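Local coordinates for protein glycosyl hydrolase BlGH5_18 (Bifidobacterium longum subsp. infantis, PDB 7LQX) that probably hydrolyses beta-mannosidic linkages of N-glycan cores as a family GH5 glycosidase, helping a gut bacterium use host glycans, at residues 114-118 and 119-123. Sequence-based numbering, arbitrary orientation.
Sequences DFLPS and WLVTW
Pro117 lays CB over one face of the Trp119 indole, at its pyrrole side, with CB 3.3 Å from CD1 of Trp119. The two side chains run alongside each other in the same direction. Trp119 has CG wedged between its own backbone N and carbonyl carbon (chi1 53°), which brings the indole under the proline ring. Leu120 packs against the same face farther round, its CG 3.5 Å above the ring plane and displaced toward the rim on the benzene side; its CD1 also approaches Pro117 CD, at 4.3 Å. A wide aromatic suits this place because one flat surface serves both a rigid ring and a branched chain.

The backbone beneath is a single 3-10 turn. Leu120 N donates to Pro117 O at 3.0 Å and a fairly straight 159°, although the donor stands 46° out of the carbonyl plane. Proline suits the first position because the turn asks for its carbonyl and not for the N-H it lacks. Flanking the turn, Val121 CG1 slants across Leu116 CB at 3.7 Å, aliphatic chains suited to plain apolar packing. A water closes the outer curve, donating to both Ser118 O and Val121 O.

The Trp119 NE1 proton goes to the backbone carbonyl of Gln73. With an alanine in place of Trp119, that carbonyl would probably lose this donor, and Pro117 and Leu120 their shared flat surface.

The turn belongs to the long loop between the short strand 113-114 and helix 132-149, following barrel strand 100-104 of the (beta/alpha)8 fold. Trp69 of helix 69-72 touches Leu116, Pro117 and Leu120, while Ser118 packs on Asp114 of the second subunit and Trp123 hydrogen-bonds to its Gln166, making the turn part of the dimer interface.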
loop_
_atom_site.group_PDB
_atom_site.type_symbol
_atom_site.label_atom_id
_atom_site.label_comp_id
_atom_site.label_asym_id
_atom_site.label_seq_id
_atom_site.Cartn_x
_atom_site.Cartn_y
_atom_site.Cartn_z
ATOM N N ASP A 114 6.321 -5.590 -0.129
ATOM C CA ASP A 114 4.944 -5.992 0.112
ATOM C C ASP A 114 4.001 -4.970 -0.516
ATOM O O ASP A 114 4.158 -3.765 -0.307
ATOM C CB ASP A 114 4.632 -6.028 1.610
ATOM C CG ASP A 114 5.180 -7.240 2.338
ATOM O OD1 ASP A 114 5.650 -8.217 1.704
ATOM O OD2 ASP A 114 5.117 -7.180 3.588
ATOM N N PHE A 115 3.006 -5.455 -1.252
ATOM C CA PHE A 115 1.953 -4.640 -1.853
ATOM C C PHE A 115 0.628 -5.114 -1.270
ATOM O O PHE A 115 0.017 -6.048 -1.789
ATOM C CB PHE A 115 1.947 -4.802 -3.378
ATOM C CG PHE A 115 3.182 -4.287 -4.043
ATOM C CD1 PHE A 115 3.269 -2.965 -4.410
ATOM C CD2 PHE A 115 4.260 -5.118 -4.293
ATOM C CE1 PHE A 115 4.408 -2.475 -5.013
ATOM C CE2 PHE A 115 5.394 -4.635 -4.902
ATOM C CZ PHE A 115 5.471 -3.308 -5.254
ATOM N N LEU A 116 0.195 -4.496 -0.189
ATOM C CA LEU A 116 -1.092 -4.827 0.394
ATOM C C LEU A 116 -2.088 -3.705 0.166
ATOM O O LEU A 116 -1.730 -2.529 0.277
ATOM C CB LEU A 116 -0.986 -5.066 1.899
ATOM C CG LEU A 116 -0.364 -6.398 2.289
ATOM C CD1 LEU A 116 -0.489 -6.575 3.800
ATOM C CD2 LEU A 116 -0.998 -7.591 1.587
ATOM N N PRO A 117 -3.345 -4.027 -0.120
ATOM C CA PRO A 117 -4.376 -2.988 -0.124
ATOM C C PRO A 117 -4.507 -2.330 1.243
ATOM O O PRO A 117 -4.246 -2.938 2.285
ATOM C CB PRO A 117 -5.656 -3.757 -0.480
ATOM C CG PRO A 117 -5.176 -5.042 -1.122
ATOM C CD PRO A 117 -3.900 -5.363 -0.419
ATOM N N SER A 118 -4.963 -1.076 1.228
ATOM C CA SER A 118 -5.065 -0.286 2.454
ATOM C C SER A 118 -6.058 -0.877 3.447
ATOM O O SER A 118 -5.978 -0.581 4.644
ATOM C CB SER A 118 -5.438 1.161 2.117
ATOM O OG SER A 118 -6.647 1.243 1.385
ATOM N N TRP A 119 -6.969 -1.730 2.982
ATOM C CA TRP A 119 -7.959 -2.352 3.851
ATOM C C TRP A 119 -7.420 -3.555 4.608
ATOM O O TRP A 119 -8.188 -4.213 5.315
ATOM C CB TRP A 119 -9.215 -2.727 3.058
ATOM C CG TRP A 119 -9.029 -3.569 1.818
ATOM C CD1 TRP A 119 -8.778 -3.125 0.551
ATOM C CD2 TRP A 119 -9.151 -4.995 1.719
ATOM N NE1 TRP A 119 -8.728 -4.182 -0.323
ATOM C CE2 TRP A 119 -8.931 -5.344 0.373
ATOM C CE3 TRP A 119 -9.409 -6.012 2.641
ATOM C CZ2 TRP A 119 -8.966 -6.665 -0.069
ATOM C CZ3 TRP A 119 -9.442 -7.325 2.195
ATOM C CH2 TRP A 119 -9.231 -7.632 0.855
ATOM N N LEU A 120 -6.124 -3.852 4.486
ATOM C CA LEU A 120 -5.485 -4.905 5.259
ATOM C C LEU A 120 -4.319 -4.414 6.111
ATOM O O LEU A 120 -3.625 -5.248 6.706
ATOM C CB LEU A 120 -5.003 -6.032 4.339
ATOM C CG LEU A 120 -6.122 -6.899 3.771
ATOM C CD1 LEU A 120 -5.582 -7.858 2.721
ATOM C CD2 LEU A 120 -6.827 -7.673 4.877
ATOM N N VAL A 121 -4.090 -3.099 6.208
ATOM C CA VAL A 121 -2.918 -2.580 6.899
ATOM C C VAL A 121 -3.302 -1.560 7.966
ATOM O O VAL A 121 -4.354 -0.923 7.903
ATOM C CB VAL A 121 -1.886 -1.939 5.936
ATOM C CG1 VAL A 121 -1.538 -2.898 4.810
ATOM C CG2 VAL A 121 -2.395 -0.607 5.387
ATOM N N THR A 122 -2.391 -1.404 8.940
ATOM C CA THR A 122 -2.417 -0.415 10.019
ATOM C C THR A 122 -3.788 -0.314 10.674
ATOM O O THR A 122 -4.183 -1.242 11.385
ATOM C CB THR A 122 -1.845 0.937 9.574
ATOM O OG1 THR A 122 -2.681 1.518 8.573
ATOM C CG2 THR A 122 -0.426 0.770 9.016
ATOM N N TRP A 123 -4.507 0.795 10.469
ATOM C CA TRP A 123 -5.807 0.956 11.110
ATOM C C TRP A 123 -6.789 -0.136 10.708
ATOM O O TRP A 123 -7.777 -0.369 11.422
ATOM C CB TRP A 123 -6.418 2.283 10.705
ATOM C CG TRP A 123 -5.604 3.483 11.033
ATOM C CD1 TRP A 123 -5.001 4.339 10.143
ATOM C CD2 TRP A 123 -5.299 3.993 12.337
ATOM N NE1 TRP A 123 -4.358 5.345 10.811
ATOM C CE2 TRP A 123 -4.525 5.161 12.157
ATOM C CE3 TRP A 123 -5.611 3.586 13.639
ATOM C CZ2 TRP A 123 -4.057 5.926 13.227
ATOM C CZ3 TRP A 123 -5.142 4.351 14.704
ATOM C CH2 TRP A 123 -4.378 5.509 14.487
HETATM O O HOH W 1 -5.275 1.517 6.476
#